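Local coordinates for protein DNA methyltransferase (Nicotiana tabacum, PDB 4ONQ) that probably methylates cytosine in DNA at carbon 5, this chain being the catalytic domain of a plant DRM methyltransferase with the cofactor analogue sinefungin bound, at residues W116-K121 with F156-C161; P37-Y42 with I83-V88; R91-P96 with V216-S221. The protein carries 5 engineered substitutions. All blocks are in the same frame, centred on the assembly; numbering follows the deposited sequence.

In the fold
Contacts 2 and 3 lie side by side, their centres about 15 Å apart, whereas contact 1 sits in the mainly helical part of the chain reached by the loop after helix 107-110; its centre is about 38 Å from that of contact 2 and about 30 Å from that of contact 3. Contact 2 joins two antiparallel strands of the mixed central sheet, and contact 3 lays the loop that follows strand 79-84 against helix 213-220. The two touch where Tyr41 meets His219. Along the chain contact 2 closes first; contact 3 then opens, and both halves of contact 1 fall between its segments. The chain thus leaves the sheet, builds the outlying region and returns to the sinefungin-binding core.

Contact 1. Residues W116-K121 with F156-C161; sequences WDPRTK and FVLDQC
Asp117 OD1 is held by two donors of Arg119, the side-chain NE at 2.9 Å and, more distantly, the backbone N. The NE bond is nearly straight, 171° at the hydrogen, and uses the syn lone pair of OD1, while Arg119 NH2 reaches Asp117 OD2 at 2.8 Å, which makes a side-on, two-nitrogen salt bridge with the carboxylate at the guanidinium edge. With CG anti to the backbone N of Asp117 (chi1 -169°), the carboxylate is set alongside Arg119, and the backbone bond closes an Asx turn. Trp168 adds a further donor to OD2, and Arg119 NH1 is spent on the carbonyl of Leu166, so this buried ion pair is held from several sides. The turn belongs to the loop between helices 107-110 and 132-143, and it packs on helix 151-164 within the DRM-type methyltransferase catalytic domain. Leu158 is the helix residue that buries the most surface against the loop: its CD2 lies against the carboxylate, 3.4 Å from Asp117 CG, and its CD1 meets Pro118 CD at 3.7 Å. One turn further along the helix, Cys161 CB sits over one face of the Arg119 guanidinium, 3.7 Å from CZ and displaced toward the rim. At the other end the Trp116 indole crosses Val157 at about a right angle and takes Val157 CG2 at its edge, in plane, 3.6 Å from CH2; Ile138 and Val142 of helix 132-143 also pack on Val157.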
loop_
_atom_site.group_PDB
_atom_site.type_symbol
_atom_site.label_atom_id
_atom_site.label_comp_id
_atom_site.label_asym_id
_atom_site.label_seq_id
_atom_site.Cartn_x
_atom_site.Cartn_y
_atom_site.Cartn_z
ATOM N N TRP A 116 7.856 -8.504 28.550
ATOM C CA TRP A 116 8.998 -7.635 28.293
ATOM C C TRP A 116 9.145 -7.238 26.823
ATOM O O TRP A 116 10.065 -6.498 26.465
ATOM C CB TRP A 116 10.292 -8.267 28.814
ATOM C CG TRP A 116 10.546 -9.660 28.314
ATOM C CD1 TRP A 116 10.167 -10.824 28.911
ATOM C CD2 TRP A 116 11.248 -10.031 27.120
ATOM N NE1 TRP A 116 10.585 -11.898 28.160
ATOM C CE2 TRP A 116 11.248 -11.437 27.056
ATOM C CE3 TRP A 116 11.868 -9.308 26.097
ATOM C CZ2 TRP A 116 11.848 -12.137 26.010
ATOM C CZ3 TRP A 116 12.465 -10.006 25.059
ATOM C CH2 TRP A 116 12.450 -11.408 25.024
ATOM N N ASP A 117 8.248 -7.738 25.975
ATOM C CA ASP A 117 8.194 -7.306 24.583
ATOM C C ASP A 117 7.091 -6.262 24.466
ATOM O O ASP A 117 5.906 -6.597 24.443
ATOM C CB ASP A 117 7.924 -8.495 23.655
ATOM C CG ASP A 117 8.111 -8.153 22.179
ATOM O OD1 ASP A 117 7.827 -7.001 21.776
ATOM O OD2 ASP A 117 8.544 -9.046 21.417
ATOM N N PRO A 118 7.480 -4.983 24.394
ATOM C CA PRO A 118 6.526 -3.871 24.486
ATOM C C PRO A 118 5.805 -3.564 23.182
ATOM O O PRO A 118 4.880 -2.758 23.194
ATOM C CB PRO A 118 7.417 -2.687 24.872
ATOM C CG PRO A 118 8.738 -3.004 24.245
ATOM C CD PRO A 118 8.873 -4.516 24.265
ATOM N N ARG A 119 6.218 -4.186 22.082
ATOM C CA ARG A 119 5.612 -3.908 20.783
ATOM C C ARG A 119 4.105 -4.160 20.766
ATOM O O ARG A 119 3.624 -5.177 21.266
ATOM C CB ARG A 119 6.256 -4.756 19.697
ATOM C CG ARG A 119 7.703 -4.459 19.427
ATOM C CD ARG A 119 8.240 -5.437 18.394
ATOM N NE ARG A 119 8.169 -6.815 18.871
ATOM C CZ ARG A 119 8.172 -7.879 18.076
ATOM N NH1 ARG A 119 8.230 -7.722 16.761
ATOM N NH2 ARG A 119 8.108 -9.095 18.601
ATOM N N THR A 120 3.368 -3.218 20.190
ATOM C CA THR A 120 1.953 -3.421 19.912
ATOM C C THR A 120 1.725 -3.118 18.440
ATOM O O THR A 120 0.619 -3.241 17.917
ATOM C CB THR A 120 1.066 -2.517 20.780
ATOM O OG1 THR A 120 1.426 -1.150 20.560
ATOM C CG2 THR A 120 1.249 -2.853 22.254
ATOM N N LYS A 121 2.807 -2.742 17.775
ATOM C CA LYS A 121 2.768 -2.347 16.382
ATOM C C LYS A 121 3.966 -2.959 15.675
ATOM O O LYS A 121 5.078 -2.962 16.208
ATOM C CB LYS A 121 2.852 -0.824 16.281
ATOM C CG LYS A 121 1.866 -0.208 15.321
ATOM C CD LYS A 121 0.524 0.045 15.989
ATOM C CE LYS A 121 -0.454 0.641 14.998
ATOM N NZ LYS A 121 -1.798 0.803 15.587
ATOM N N PHE A 156 18.941 -7.712 22.565
ATOM C CA PHE A 156 19.308 -8.462 21.364
ATOM C C PHE A 156 18.075 -9.026 20.616
ATOM O O PHE A 156 17.896 -8.764 19.409
ATOM C CB PHE A 156 20.333 -9.555 21.702
ATOM C CG PHE A 156 20.391 -10.662 20.697
ATOM C CD1 PHE A 156 21.017 -10.477 19.476
ATOM C CD2 PHE A 156 19.815 -11.890 20.971
ATOM C CE1 PHE A 156 21.066 -11.500 18.542
ATOM C CE2 PHE A 156 19.862 -12.918 20.044
ATOM C CZ PHE A 156 20.485 -12.721 18.828
ATOM N N VAL A 157 17.209 -9.761 21.320
ATOM C CA VAL A 157 16.045 -10.330 20.642
ATOM C C VAL A 157 15.034 -9.275 20.205
ATOM O O VAL A 157 14.427 -9.418 19.155
ATOM C CB VAL A 157 15.358 -11.544 21.383
ATOM C CG1 VAL A 157 16.135 -11.988 22.588
ATOM C CG2 VAL A 157 13.880 -11.269 21.712
ATOM N N LEU A 158 14.866 -8.208 20.984
ATOM C CA LEU A 158 13.937 -7.158 20.574
ATOM C C LEU A 158 14.429 -6.456 19.312
ATOM O O LEU A 158 13.641 -6.122 18.425
ATOM C CB LEU A 158 13.687 -6.156 21.696
ATOM C CG LEU A 158 12.626 -6.590 22.705
ATOM C CD1 LEU A 158 12.451 -5.506 23.747
ATOM C CD2 LEU A 158 11.310 -6.875 21.996
ATOM N N ASP A 159 15.724 -6.286 19.199
ATOM C CA ASP A 159 16.285 -5.699 18.011
ATOM C C ASP A 159 16.098 -6.584 16.814
ATOM O O ASP A 159 15.757 -6.097 15.782
ATOM C CB ASP A 159 17.784 -5.341 18.168
ATOM C CG ASP A 159 18.041 -4.149 19.082
ATOM O OD1 ASP A 159 17.116 -3.435 19.443
ATOM O OD2 ASP A 159 19.190 -3.918 19.456
ATOM N N GLN A 160 16.363 -7.871 16.953
ATOM C CA GLN A 160 16.122 -8.779 15.871
ATOM C C GLN A 160 14.669 -8.872 15.468
ATOM O O GLN A 160 14.390 -8.939 14.331
ATOM C CB GLN A 160 16.690 -10.155 16.151
ATOM C CG GLN A 160 18.168 -10.206 16.399
ATOM C CD GLN A 160 18.984 -9.630 15.292
ATOM O OE1 GLN A 160 18.815 -9.949 14.158
ATOM N NE2 GLN A 160 19.882 -8.788 15.640
ATOM N N CYS A 161 13.762 -8.880 16.418
ATOM C CA CYS A 161 12.340 -8.923 16.152
ATOM C C CYS A 161 11.779 -7.729 15.434
ATOM O O CYS A 161 10.968 -7.868 14.584
ATOM C CB CYS A 161 11.569 -9.132 17.428
ATOM S SG CYS A 161 11.773 -10.717 18.163
#

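Contact 2. Residues P37-Y42 with I83-V88; sequences PPFFYY and IHNLPV
This is a buried antiparallel strand pairing: the start of strand 39-45 runs beside the end of strand 79-84 within the central sheet. Tyr42 and Ile83 form a hydrogen-bonded pair, each backbone N donating 2.9 Å to the other's O, and Tyr41 with His84 is the adjoining non-hydrogen-bonded pair. Beyond it the backbone keeps a weak bond, Asn85 N to Phe40 O, and the Asn85 side chain adds two more. Its OD1 accepts from Phe40 N at 2.7 Å, the donor tilted 30° from the carbonyl plane, and its ND2 gives a nearly straight bond of 3.2 Å to Pro38 O, on a lone pair; Ala34 O is a second acceptor. Asn85 CG stands between backbone N and carbonyl carbon (chi1 63°), turning the amide to the neighbouring strand, where Phe40 CD2 lies 3.4 Å from Asn85 ND2. Leu86 CD2 meets Phe39 CD1 at 3.6 Å and its CD1 meets Tyr41 CD1. Tyr41 OH bonds to His219 ND1 and His84 NE2 to Glu66 OE1. In the seven-stranded sheet only strand 79-84, slotted between 66-69 and 39-45, runs against the others, the hallmark of the class I, Rossmann-like methyltransferase fold.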
loop_
_atom_site.group_PDB
_atom_site.type_symbol
_atom_site.label_atom_id
_atom_site.label_comp_id
_atom_site.label_asym_id
_atom_site.label_seq_id
_atom_site.Cartn_x
_atom_site.Cartn_y
_atom_site.Cartn_z
ATOM N N PRO A 37 -9.345 17.070 -14.904
ATOM C CA PRO A 37 -9.245 15.625 -15.125
ATOM C C PRO A 37 -7.957 15.299 -15.870
ATOM O O PRO A 37 -7.535 16.086 -16.718
ATOM C CB PRO A 37 -10.453 15.323 -16.018
ATOM C CG PRO A 37 -11.373 16.484 -15.843
ATOM C CD PRO A 37 -10.478 17.659 -15.632
ATOM N N PRO A 38 -7.340 14.146 -15.572
ATOM C CA PRO A 38 -7.817 13.115 -14.648
ATOM C C PRO A 38 -7.378 13.381 -13.218
ATOM O O PRO A 38 -6.605 14.309 -12.973
ATOM C CB PRO A 38 -7.085 11.876 -15.144
ATOM C CG PRO A 38 -5.757 12.415 -15.561
ATOM C CD PRO A 38 -6.043 13.776 -16.167
ATOM N N PHE A 39 -7.876 12.571 -12.287
ATOM C CA PHE A 39 -7.339 12.545 -10.934
ATOM C C PHE A 39 -6.090 11.683 -10.946
ATOM O O PHE A 39 -6.036 10.675 -11.650
ATOM C CB PHE A 39 -8.356 11.967 -9.951
ATOM C CG PHE A 39 -9.434 12.931 -9.559
ATOM C CD1 PHE A 39 -9.143 14.025 -8.761
ATOM C CD2 PHE A 39 -10.742 12.742 -9.977
ATOM C CE1 PHE A 39 -10.133 14.914 -8.388
ATOM C CE2 PHE A 39 -11.738 13.630 -9.610
ATOM C CZ PHE A 39 -11.432 14.717 -8.814
ATOM N N PHE A 40 -5.074 12.074 -10.188
ATOM C CA PHE A 40 -3.883 11.241 -10.109
ATOM C C PHE A 40 -3.436 11.015 -8.677
ATOM O O PHE A 40 -3.644 11.858 -7.805
ATOM C CB PHE A 40 -2.740 11.776 -10.981
ATOM C CG PHE A 40 -2.016 12.953 -10.396
ATOM C CD1 PHE A 40 -0.918 12.768 -9.566
ATOM C CD2 PHE A 40 -2.407 14.246 -10.703
ATOM C CE1 PHE A 40 -0.238 13.852 -9.036
ATOM C CE2 PHE A 40 -1.728 15.337 -10.175
ATOM C CZ PHE A 40 -0.641 15.137 -9.343
ATOM N N TYR A 41 -2.818 9.864 -8.456
ATOM C CA TYR A 41 -2.420 9.433 -7.132
ATOM C C TYR A 41 -1.066 8.751 -7.262
ATOM O O TYR A 41 -0.946 7.721 -7.923
ATOM C CB TYR A 41 -3.467 8.461 -6.594
ATOM C CG TYR A 41 -3.339 8.089 -5.137
ATOM C CD1 TYR A 41 -3.872 8.907 -4.133
ATOM C CD2 TYR A 41 -2.716 6.895 -4.762
ATOM C CE1 TYR A 41 -3.771 8.547 -2.795
ATOM C CE2 TYR A 41 -2.607 6.525 -3.440
ATOM C CZ TYR A 41 -3.131 7.348 -2.460
ATOM O OH TYR A 41 -3.020 6.954 -1.146
ATOM N N TYR A 42 -0.045 9.350 -6.662
ATOM C CA TYR A 42 1.305 8.808 -6.704
ATOM C C TYR A 42 1.808 8.498 -5.301
ATOM O O TYR A 42 1.681 9.317 -4.394
ATOM C CB TYR A 42 2.277 9.781 -7.388
ATOM C CG TYR A 42 3.673 9.214 -7.458
ATOM C CD1 TYR A 42 3.986 8.229 -8.382
ATOM C CD2 TYR A 42 4.663 9.624 -6.577
ATOM C CE1 TYR A 42 5.244 7.683 -8.442
ATOM C CE2 TYR A 42 5.935 9.080 -6.631
ATOM C CZ TYR A 42 6.218 8.106 -7.567
ATOM O OH TYR A 42 7.474 7.543 -7.644
ATOM N N ILE A 83 1.499 12.023 -3.443
ATOM C CA ILE A 83 1.238 13.222 -4.223
ATOM C C ILE A 83 -0.044 13.008 -5.002
ATOM O O ILE A 83 -0.136 12.071 -5.788
ATOM C CB ILE A 83 2.362 13.488 -5.235
ATOM C CG1 ILE A 83 3.721 13.520 -4.533
ATOM C CG2 ILE A 83 2.091 14.783 -5.999
ATOM C CD1 ILE A 83 4.138 14.897 -4.081
ATOM N N HIS A 84 -1.034 13.868 -4.798
ATOM C CA HIS A 84 -2.297 13.707 -5.508
ATOM C C HIS A 84 -3.049 15.022 -5.699
ATOM O O HIS A 84 -2.693 16.043 -5.115
ATOM C CB HIS A 84 -3.178 12.685 -4.787
ATOM C CG HIS A 84 -3.493 13.052 -3.372
ATOM N ND1 HIS A 84 -4.599 13.797 -3.024
ATOM C CD2 HIS A 84 -2.846 12.776 -2.215
ATOM C CE1 HIS A 84 -4.622 13.961 -1.714
ATOM N NE2 HIS A 84 -3.568 13.354 -1.199
ATOM N N ASN A 85 -4.086 14.981 -6.529
ATOM C CA ASN A 85 -4.923 16.147 -6.783
ATOM C C ASN A 85 -6.387 15.878 -6.430
ATOM O O ASN A 85 -7.298 16.448 -7.028
ATOM C CB ASN A 85 -4.787 16.596 -8.241
ATOM C CG ASN A 85 -5.276 15.546 -9.232
ATOM O OD1 ASN A 85 -5.573 14.406 -8.862
ATOM N ND2 ASN A 85 -5.346 15.924 -10.504
ATOM N N LEU A 86 -6.598 15.002 -5.455
ATOM C CA LEU A 86 -7.937 14.636 -5.007
ATOM C C LEU A 86 -8.447 15.662 -4.019
ATOM O O LEU A 86 -7.655 16.341 -3.369
ATOM C CB LEU A 86 -7.899 13.279 -4.300
ATOM C CG LEU A 86 -7.307 12.115 -5.090
ATOM C CD1 LEU A 86 -6.955 10.948 -4.170
ATOM C CD2 LEU A 86 -8.284 11.683 -6.165
ATOM N N PRO A 87 -9.779 15.777 -3.896
ATOM C CA PRO A 87 -10.338 16.533 -2.775
ATOM C C PRO A 87 -9.934 15.860 -1.472
ATOM O O PRO A 87 -9.751 14.642 -1.433
ATOM C CB PRO A 87 -11.852 16.433 -2.994
ATOM C CG PRO A 87 -12.044 15.312 -3.965
ATOM C CD PRO A 87 -10.820 15.287 -4.813
ATOM N N VAL A 88 -9.801 16.650 -0.417
ATOM C CA VAL A 88 -9.219 16.180 0.830
ATOM C C VAL A 88 -10.303 16.058 1.906
ATOM O O VAL A 88 -10.125 15.402 2.935
ATOM C CB VAL A 88 -8.024 17.102 1.226
ATOM C CG1 VAL A 88 -7.843 17.218 2.728
ATOM C CG2 VAL A 88 -6.742 16.601 0.567
#

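Contact 3. Residues R91-P96 with V216-S221; sequences RFPLFP and VAYHLS
Phe92 and Ser221 form the tight part of this contact, in which the loop after strand 79-84 of the Rossmann-like methyltransferase fold packs against the helix that includes residues 216-220. Ser221 CB sits over the centre of the Phe92 ring in a CH-pi contact, 3.6 Å from the centroid and 9° off the normal, and Phe92 N donates to Ser221 OG at 3.0 Å. A chi1 of 57° swings the ring back over the serine although Phe92 CB points away from the helix. An alanine here removes the ring lying over Ser221 CB and would probably leave a gap on that side of the serine. Beside this, Arg91 CB lies over the face of the Tyr218 ring, 4.0 Å from its centroid, and Leu94 CD2 meets Ala217 CB at 3.6 Å. The loose side is at Phe95 and Pro96, both exposed; Phe95 is poorly ordered, and neither reaches residues 216-221. Toward the sheet, Arg91 extends its chain past Tyr218 to a salt bridge with Glu66, whose other oxygen accepts from His84. On this path one face of its guanidinium receives His219 CD2, 3.7 Å from Arg91 NH1.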
loop_
_atom_site.group_PDB
_atom_site.type_symbol
_atom_site.label_atom_id
_atom_site.label_comp_id
_atom_site.label_asym_id
_atom_site.label_seq_id
_atom_site.Cartn_x
_atom_site.Cartn_y
_atom_site.Cartn_z
ATOM N N ARG A 91 -13.647 12.497 3.527
ATOM C CA ARG A 91 -13.020 11.189 3.420
ATOM C C ARG A 91 -13.622 10.271 4.468
ATOM O O ARG A 91 -13.814 10.672 5.614
ATOM C CB ARG A 91 -11.517 11.295 3.672
ATOM C CG ARG A 91 -10.730 11.984 2.583
ATOM C CD ARG A 91 -9.306 12.234 3.048
ATOM N NE ARG A 91 -8.418 12.550 1.937
ATOM C CZ ARG A 91 -7.124 12.818 2.068
ATOM N NH1 ARG A 91 -6.561 12.810 3.272
ATOM N NH2 ARG A 91 -6.392 13.092 0.993
ATOM N N PHE A 92 -13.921 9.040 4.076
ATOM C CA PHE A 92 -14.405 8.042 5.020
ATOM C C PHE A 92 -13.559 6.773 4.911
ATOM O O PHE A 92 -13.058 6.450 3.836
ATOM C CB PHE A 92 -15.897 7.755 4.800
ATOM C CG PHE A 92 -16.244 7.305 3.403
ATOM C CD1 PHE A 92 -16.270 5.957 3.080
ATOM C CD2 PHE A 92 -16.561 8.230 2.417
ATOM C CE1 PHE A 92 -16.595 5.536 1.797
ATOM C CE2 PHE A 92 -16.885 7.818 1.130
ATOM C CZ PHE A 92 -16.902 6.470 0.821
ATOM N N PRO A 93 -13.370 6.064 6.033
ATOM C CA PRO A 93 -12.570 4.838 6.010
ATOM C C PRO A 93 -13.383 3.607 5.620
ATOM O O PRO A 93 -14.609 3.635 5.650
ATOM C CB PRO A 93 -12.101 4.710 7.458
ATOM C CG PRO A 93 -13.204 5.325 8.250
ATOM C CD PRO A 93 -13.748 6.453 7.404
ATOM N N LEU A 94 -12.679 2.547 5.237
ATOM C CA LEU A 94 -13.275 1.243 5.003
ATOM C C LEU A 94 -13.735 0.680 6.344
ATOM O O LEU A 94 -13.050 0.836 7.358
ATOM C CB LEU A 94 -12.226 0.319 4.387
ATOM C CG LEU A 94 -12.420 -0.236 2.975
ATOM C CD1 LEU A 94 -13.097 0.764 2.076
ATOM C CD2 LEU A 94 -11.067 -0.649 2.396
ATOM N N PHE A 95 -14.855 -0.008 6.382
ATOM C CA PHE A 95 -15.360 -0.502 7.640
ATOM C C PHE A 95 -15.634 -2.003 7.593
ATOM O O PHE A 95 -15.983 -2.513 6.574
ATOM C CB PHE A 95 -16.566 0.335 8.089
ATOM C CG PHE A 95 -16.906 0.158 9.520
ATOM C CD1 PHE A 95 -16.389 0.982 10.479
ATOM C CD2 PHE A 95 -17.726 -0.883 9.926
ATOM C CE1 PHE A 95 -16.681 0.767 11.810
ATOM C CE2 PHE A 95 -18.006 -1.095 11.252
ATOM C CZ PHE A 95 -17.492 -0.266 12.190
ATOM N N PRO A 96 -15.378 -2.735 8.674
ATOM C CA PRO A 96 -14.847 -2.223 9.946
ATOM C C PRO A 96 -13.375 -1.866 9.893
ATOM O O PRO A 96 -12.642 -2.372 9.047
ATOM C CB PRO A 96 -15.087 -3.378 10.920
ATOM C CG PRO A 96 -15.072 -4.584 10.071
ATOM C CD PRO A 96 -15.667 -4.178 8.750
ATOM N N VAL A 216 -4.952 3.766 1.333
ATOM C CA VAL A 216 -5.270 4.197 -0.015
ATOM C C VAL A 216 -6.776 4.388 -0.194
ATOM O O VAL A 216 -7.215 5.363 -0.798
ATOM C CB VAL A 216 -4.754 3.193 -1.047
ATOM C CG1 VAL A 216 -5.198 3.594 -2.445
ATOM C CG2 VAL A 216 -3.241 3.091 -0.963
ATOM N N ALA A 217 -7.563 3.468 0.351
ATOM C CA ALA A 217 -9.012 3.545 0.216
ATOM C C ALA A 217 -9.541 4.765 0.946
ATOM O O ALA A 217 -10.480 5.414 0.482
ATOM C CB ALA A 217 -9.673 2.289 0.742
ATOM N N TYR A 218 -8.940 5.071 2.093
ATOM C CA TYR A 218 -9.309 6.279 2.819
ATOM C C TYR A 218 -9.101 7.500 1.938
ATOM O O TYR A 218 -9.934 8.405 1.923
ATOM C CB TYR A 218 -8.511 6.420 4.113
ATOM C CG TYR A 218 -8.872 7.642 4.933
ATOM C CD1 TYR A 218 -10.084 7.719 5.614
ATOM C CD2 TYR A 218 -7.994 8.713 5.041
ATOM C CE1 TYR A 218 -10.410 8.829 6.374
ATOM C CE2 TYR A 218 -8.313 9.826 5.795
ATOM C CZ TYR A 218 -9.520 9.880 6.458
ATOM O OH TYR A 218 -9.831 10.993 7.208
ATOM N N HIS A 219 -8.000 7.530 1.189
ATOM C CA HIS A 219 -7.812 8.662 0.274
ATOM C C HIS A 219 -8.754 8.667 -0.945
ATOM O O HIS A 219 -9.259 9.719 -1.338
ATOM C CB HIS A 219 -6.353 8.790 -0.158
ATOM C CG HIS A 219 -5.406 8.953 0.988
ATOM N ND1 HIS A 219 -4.078 8.591 0.917
ATOM C CD2 HIS A 219 -5.601 9.424 2.243
ATOM C CE1 HIS A 219 -3.495 8.838 2.076
ATOM N NE2 HIS A 219 -4.396 9.345 2.897
ATOM N N LEU A 220 -9.000 7.498 -1.531
ATOM C CA LEU A 220 -9.804 7.405 -2.749
ATOM C C LEU A 220 -11.304 7.477 -2.483
ATOM O O LEU A 220 -12.093 7.570 -3.418
ATOM C CB LEU A 220 -9.494 6.110 -3.506
ATOM C CG LEU A 220 -8.065 5.898 -4.010
ATOM C CD1 LEU A 220 -7.916 4.547 -4.717
ATOM C CD2 LEU A 220 -7.659 7.026 -4.935
ATOM N N SER A 221 -11.697 7.421 -1.215
ATOM C CA SER A 221 -13.114 7.338 -0.864
ATOM C C SER A 221 -13.915 8.527 -1.392
ATOM O O SER A 221 -15.103 8.403 -1.673
ATOM C CB SER A 221 -13.290 7.221 0.650
ATOM O OG SER A 221 -12.874 8.404 1.301
#